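Local atomic coordinates of glucoamylase (Thermoanaerobacterium thermosaccharolyticum, PDB entry 1LF6), a protein that hydrolyses terminal alpha-1,4-linked glucose residues one after another from the non-reducing ends of glucans, releasing beta-D-glucose. Residues Ile393-Gln398 against Ile426-Lys431; Ala450-Leu455 against Glu476-Trp481. All coordinates share one frame; numbering follows the deposited sequence.

Contact 1: Ile393-Gln398 against Ile426-Lys431; sequences IQLDEQ and IKIGPK. With SO4 (sulfate ion), chain C.
CD1 of Ile428 lodges against CG2 of Ile393 at 3.8 Å and CD2 of Leu395 at 4.0 Å, the side chains crossing at a slant, and this apolar contact carries the pairing. CG1 of Ile428 lies between the backbone N and the carbonyl carbon (chi1 56°); from there an extended chi2 of 177° carries CD1 outward to Ile393 and Leu395. Leu395 is the buried member. Its CD2 also packs 3.6 Å from the carbonyl O of Lys431, a plain van der Waals touch, and its CD1 comes within 4.3 Å of the CA of Gly429, where helix 414-428 has given way to non-helical backbone and a cis peptide bond leads into Pro430.

Both segments belong to the family 15 catalytic domain, an (alpha/alpha) barrel of six helical hairpins, and the contact joins the chain around Leu395 to the C-terminal end of helix 414-428. The catalytic centre is near: Gln394, turned away from 426-431, gives its NE2 to Glu438, the probable proton donor, and its OE1 accepts from Arg343.

Among the polar groups, NE2 of Gln398 donates to O of Gln394 (3.3 Å, 153° at the hydrogen) from above the carbonyl plane, and also bonds to the carbonyl O of Ile378. Outward, NZ of Lys431, whose chain bends at chi2 and chi3, donates a hydrogen bond of 2.9 Å to O1 of a sulfate, probably from the crystallisation liquor, which Ser509 and Tyr443 also bind.

Contact 2: Ala450-Leu455 against Glu476-Trp481; sequences AEVAGL and EKADNW
Glu451 is the first residue of 450-455 to touch the opposite helix, its side chain crossing that of Trp481 at about a right angle. Its OE1 approaches CZ3 of Trp481 obliquely at 3.3 Å, with the carboxylate plane turned 56° from the ring, while its CB packs 3.9 Å from CE3 of Trp481. One residue on, Val452 sits at the closest backbone approach, its CA 4.7 Å from that of Ala478; its CG2 rests 3.8 Å from the O of Ala478 and also reaches the CB of Trp481. A turn after Glu451, Leu455 sets its CB 3.8 Å from the CB of Ala478. With CG anti to its own carbonyl carbon (chi1 -69°), it extends CD1 to an off-centre CH-pi contact, 4.2 Å from the centroid of the Trp481 six-membered ring, and to CG of Lys477 at 3.7 Å. That same CG of Lys477 lies over one face of the indole, near its rim.

The small Ala478 accompanies a close approach, the local axes 8.5 Å apart at 156°. Helices 445-464 and 468-489, consecutive in the chain, pack nearly antiparallel in the (alpha/alpha) barrel, with helix 414-428 packing on Glu451, Leu455 and Trp481, and the C-terminal helix 676-682 touching Val452 and Ala478.

How the contacts relate
From the N terminus, the chain enters contact 1 at 393-398, runs on through helix 395-407, turns back along helix 414-428 and closes that loop when 426-431 returns to 393-398. It next passes Glu435 and Glu438, the probable catalytic pair, before helix 445-464 opens contact 2, which 476-481 closes across the following turn. The two loops run in series, neither nested nor crossed, yet the centres of the two contacts are about 11 Å apart. Leu395 CD1 is 3.3 Å from Glu451 OE1, and Gly429 C is 3.4 Å from Trp481 CZ2. Together the two contacts join four successive helices of the barrel beside the loop carrying Glu435 and Glu438, the likely catalytic acids.

Contact 1: Ile393-Gln398 against Ile426-Lys431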
loop_
_atom_site.group_PDB
_atom_site.type_symbol
_atom_site.label_atom_id
_atom_site.label_comp_id
_atom_site.label_asym_id
_atom_site.label_seq_id
_atom_site.Cartn_x
_atom_site.Cartn_y
_atom_site.Cartn_z
ATOM N N ILE A 393 10.154 19.202 -5.329
ATOM C CA ILE A 393 11.265 18.835 -6.192
ATOM C C ILE A 393 12.216 17.864 -5.491
ATOM O O ILE A 393 13.007 18.264 -4.637
ATOM C CB ILE A 393 12.066 20.085 -6.623
ATOM C CG1 ILE A 393 11.148 21.062 -7.370
ATOM C CG2 ILE A 393 13.259 19.672 -7.477
ATOM C CD1 ILE A 393 10.480 20.481 -8.613
ATOM N N GLN A 394 12.136 16.591 -5.859
ATOM C CA GLN A 394 12.991 15.562 -5.261
ATOM C C GLN A 394 13.976 15.052 -6.303
ATOM O O GLN A 394 13.584 14.373 -7.247
ATOM C CB GLN A 394 12.131 14.395 -4.749
ATOM C CG GLN A 394 11.367 14.703 -3.468
ATOM C CD GLN A 394 10.263 13.699 -3.167
ATOM O OE1 GLN A 394 10.420 12.494 -3.378
ATOM N NE2 GLN A 394 9.144 14.192 -2.655
ATOM N N LEU A 395 15.251 15.378 -6.122
ATOM C CA LEU A 395 16.282 14.966 -7.058
ATOM C C LEU A 395 16.432 13.460 -7.175
ATOM O O LEU A 395 16.676 12.939 -8.272
ATOM C CB LEU A 395 17.629 15.604 -6.682
ATOM C CG LEU A 395 17.880 17.014 -7.231
ATOM C CD1 LEU A 395 18.086 16.944 -8.736
ATOM C CD2 LEU A 395 16.704 17.929 -6.901
ATOM N N ASP A 396 16.286 12.755 -6.058
ATOM C CA ASP A 396 16.416 11.308 -6.090
ATOM C C ASP A 396 15.371 10.737 -7.028
ATOM O O ASP A 396 15.624 9.740 -7.704
ATOM C CB ASP A 396 16.285 10.709 -4.678
ATOM C CG ASP A 396 14.878 10.781 -4.128
ATOM O OD1 ASP A 396 14.242 11.847 -4.244
ATOM O OD2 ASP A 396 14.417 9.765 -3.559
ATOM N N GLU A 397 14.212 11.389 -7.106
ATOM C CA GLU A 397 13.158 10.908 -7.995
ATOM C C GLU A 397 13.438 11.180 -9.481
ATOM O O GLU A 397 12.834 10.554 -10.352
ATOM C CB GLU A 397 11.799 11.486 -7.578
ATOM C CG GLU A 397 11.246 10.854 -6.294
ATOM C CD GLU A 397 9.746 11.030 -6.139
ATOM O OE1 GLU A 397 9.061 10.037 -5.803
ATOM O OE2 GLU A 397 9.245 12.155 -6.350
ATOM N N GLN A 398 14.353 12.103 -9.770
ATOM C CA GLN A 398 14.712 12.401 -11.153
ATOM C C GLN A 398 15.746 11.372 -11.601
ATOM O O GLN A 398 15.829 11.014 -12.782
ATOM C CB GLN A 398 15.340 13.796 -11.275
ATOM C CG GLN A 398 14.572 14.917 -10.596
ATOM C CD GLN A 398 13.130 15.004 -11.053
ATOM O OE1 GLN A 398 12.837 14.947 -12.253
ATOM N NE2 GLN A 398 12.217 15.154 -10.097
ATOM N N ILE A 426 21.285 18.224 -13.714
ATOM C CA ILE A 426 22.482 19.055 -13.789
ATOM C C ILE A 426 22.143 20.533 -13.668
ATOM O O ILE A 426 22.972 21.343 -13.256
ATOM C CB ILE A 426 23.244 18.812 -15.109
ATOM C CG1 ILE A 426 23.789 17.379 -15.118
ATOM C CG2 ILE A 426 24.370 19.840 -15.269
ATOM C CD1 ILE A 426 24.750 17.090 -16.244
ATOM N N LYS A 427 20.909 20.875 -14.012
ATOM C CA LYS A 427 20.446 22.252 -13.944
ATOM C C LYS A 427 20.157 22.710 -12.517
ATOM O O LYS A 427 20.394 23.868 -12.173
ATOM C CB LYS A 427 19.188 22.401 -14.791
ATOM C CG LYS A 427 19.253 23.524 -15.782
ATOM C CD LYS A 427 18.083 23.490 -16.739
ATOM C CE LYS A 427 18.288 22.450 -17.825
ATOM N NZ LYS A 427 17.348 22.691 -18.955
ATOM N N ILE A 428 19.653 21.810 -11.677
ATOM C CA ILE A 428 19.325 22.200 -10.305
ATOM C C ILE A 428 20.106 21.522 -9.183
ATOM O O ILE A 428 20.169 22.048 -8.072
ATOM C CB ILE A 428 17.823 22.014 -10.034
ATOM C CG1 ILE A 428 17.409 20.573 -10.331
ATOM C CG2 ILE A 428 17.022 22.992 -10.887
ATOM C CD1 ILE A 428 15.962 20.285 -10.015
ATOM N N GLY A 429 20.702 20.369 -9.461
ATOM C CA GLY A 429 21.457 19.674 -8.430
ATOM C C GLY A 429 22.745 20.386 -8.053
ATOM O O GLY A 429 23.098 21.389 -8.668
ATOM N N PRO A 430 23.490 19.880 -7.058
ATOM C CA PRO A 430 23.172 18.677 -6.287
ATOM C C PRO A 430 22.175 18.889 -5.148
ATOM O O PRO A 430 21.700 17.921 -4.554
ATOM C CB PRO A 430 24.537 18.231 -5.783
ATOM C CG PRO A 430 25.225 19.541 -5.536
ATOM C CD PRO A 430 24.863 20.337 -6.771
ATOM N N LYS A 431 21.859 20.146 -4.836
ATOM C CA LYS A 431 20.909 20.416 -3.761
ATOM C C LYS A 431 19.524 19.962 -4.199
ATOM O O LYS A 431 19.224 19.937 -5.395
ATOM C CB LYS A 431 20.885 21.908 -3.394
ATOM C CG LYS A 431 20.001 22.198 -2.188
ATOM C CD LYS A 431 20.523 23.322 -1.299
ATOM C CE LYS A 431 20.109 24.690 -1.780
ATOM N NZ LYS A 431 20.330 25.713 -0.706
HETATM S S SO4 C . 24.254 26.931 -0.227
HETATM O O1 SO4 C . 23.081 26.075 0.045
HETATM O O2 SO4 C . 23.797 28.312 -0.507
HETATM O O3 SO4 C . 25.146 26.942 0.950
HETATM O O4 SO4 C . 24.992 26.410 -1.394
#

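Contact 2: Ala450-Leu455 against Glu476-Trp481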
loop_
_atom_site.group_PDB
_atom_site.type_symbol
_atom_site.label_atom_id
_atom_site.label_comp_id
_atom_site.label_asym_id
_atom_site.label_seq_id
_atom_site.Cartn_x
_atom_site.Cartn_y
_atom_site.Cartn_z
ATOM N N ALA A 450 21.843 9.174 -5.025
ATOM C CA ALA A 450 20.962 8.892 -6.154
ATOM C C ALA A 450 21.365 9.716 -7.371
ATOM O O ALA A 450 21.325 9.216 -8.495
ATOM C CB ALA A 450 19.513 9.196 -5.778
ATOM N N GLU A 451 21.746 10.976 -7.143
ATOM C CA GLU A 451 22.153 11.865 -8.227
ATOM C C GLU A 451 23.444 11.409 -8.898
ATOM O O GLU A 451 23.575 11.500 -10.121
ATOM C CB GLU A 451 22.323 13.306 -7.719
ATOM C CG GLU A 451 21.018 13.967 -7.266
ATOM C CD GLU A 451 21.216 15.385 -6.778
ATOM O OE1 GLU A 451 21.100 16.323 -7.596
ATOM O OE2 GLU A 451 21.500 15.567 -5.574
ATOM N N VAL A 452 24.400 10.943 -8.099
ATOM C CA VAL A 452 25.678 10.460 -8.630
ATOM C C VAL A 452 25.450 9.181 -9.444
ATOM O O VAL A 452 25.964 9.040 -10.551
ATOM C CB VAL A 452 26.694 10.159 -7.494
ATOM C CG1 VAL A 452 27.904 9.410 -8.057
ATOM C CG2 VAL A 452 27.148 11.462 -6.845
ATOM N N ALA A 453 24.684 8.250 -8.878
ATOM C CA ALA A 453 24.376 6.997 -9.557
ATOM C C ALA A 453 23.607 7.267 -10.853
ATOM O O ALA A 453 23.909 6.701 -11.906
ATOM C CB ALA A 453 23.555 6.104 -8.646
ATOM N N GLY A 454 22.610 8.141 -10.768
ATOM C CA GLY A 454 21.811 8.472 -11.931
ATOM C C GLY A 454 22.575 9.104 -13.085
ATOM O O GLY A 454 22.332 8.768 -14.250
ATOM N N LEU A 455 23.483 10.029 -12.773
ATOM C CA LEU A 455 24.263 10.683 -13.814
ATOM C C LEU A 455 25.296 9.717 -14.402
ATOM O O LEU A 455 25.634 9.809 -15.581
ATOM C CB LEU A 455 24.950 11.946 -13.274
ATOM C CG LEU A 455 24.040 13.136 -12.923
ATOM C CD1 LEU A 455 24.891 14.294 -12.424
ATOM C CD2 LEU A 455 23.238 13.571 -14.143
ATOM N N GLU A 476 31.404 13.807 -15.626
ATOM C CA GLU A 476 32.202 14.835 -14.968
ATOM C C GLU A 476 31.426 15.417 -13.791
ATOM O O GLU A 476 31.982 15.648 -12.719
ATOM C CB GLU A 476 32.555 15.952 -15.954
ATOM C CG GLU A 476 33.912 15.784 -16.619
ATOM C CD GLU A 476 34.186 16.851 -17.667
ATOM O OE1 GLU A 476 34.042 18.048 -17.347
ATOM O OE2 GLU A 476 34.550 16.492 -18.807
ATOM N N LYS A 477 30.138 15.660 -14.008
ATOM C CA LYS A 477 29.280 16.207 -12.971
ATOM C C LYS A 477 29.181 15.186 -11.838
ATOM O O LYS A 477 29.371 15.521 -10.667
ATOM C CB LYS A 477 27.890 16.496 -13.547
ATOM C CG LYS A 477 26.988 17.327 -12.647
ATOM C CD LYS A 477 27.526 18.746 -12.443
ATOM C CE LYS A 477 27.540 19.542 -13.735
ATOM N NZ LYS A 477 27.980 20.951 -13.514
ATOM N N ALA A 478 28.908 13.936 -12.197
ATOM C CA ALA A 478 28.783 12.860 -11.218
ATOM C C ALA A 478 30.029 12.738 -10.348
ATOM O O ALA A 478 29.930 12.609 -9.125
ATOM C CB ALA A 478 28.508 11.535 -11.935
ATOM N N ASP A 479 31.199 12.780 -10.980
ATOM C CA ASP A 479 32.462 12.676 -10.264
ATOM C C ASP A 479 32.651 13.855 -9.314
ATOM O O ASP A 479 33.129 13.690 -8.188
ATOM C CB ASP A 479 33.635 12.625 -11.248
ATOM C CG ASP A 479 33.697 11.316 -12.026
ATOM O OD1 ASP A 479 34.574 11.197 -12.903
ATOM O OD2 ASP A 479 32.881 10.405 -11.759
ATOM N N ASN A 480 32.279 15.044 -9.778
ATOM C CA ASN A 480 32.402 16.253 -8.974
ATOM C C ASN A 480 31.509 16.166 -7.738
ATOM O O ASN A 480 31.970 16.361 -6.609
ATOM C CB ASN A 480 32.021 17.481 -9.809
ATOM C CG ASN A 480 32.047 18.768 -9.000
ATOM O OD1 ASN A 480 33.086 19.153 -8.458
ATOM N ND2 ASN A 480 30.905 19.438 -8.914
ATOM N N TRP A 481 30.233 15.871 -7.953
ATOM C CA TRP A 481 29.292 15.761 -6.845
ATOM C C TRP A 481 29.681 14.631 -5.898
ATOM O O TRP A 481 29.514 14.746 -4.687
ATOM C CB TRP A 481 27.871 15.541 -7.377
ATOM C CG TRP A 481 27.327 16.710 -8.154
ATOM C CD1 TRP A 481 27.964 17.893 -8.418
ATOM C CD2 TRP A 481 26.032 16.810 -8.761
ATOM N NE1 TRP A 481 27.143 18.718 -9.150
ATOM C CE2 TRP A 481 25.953 18.079 -9.374
ATOM C CE3 TRP A 481 24.929 15.949 -8.849
ATOM C CZ2 TRP A 481 24.815 18.507 -10.064
ATOM C CZ3 TRP A 481 23.798 16.376 -9.535
ATOM C CH2 TRP A 481 23.752 17.640 -10.131
#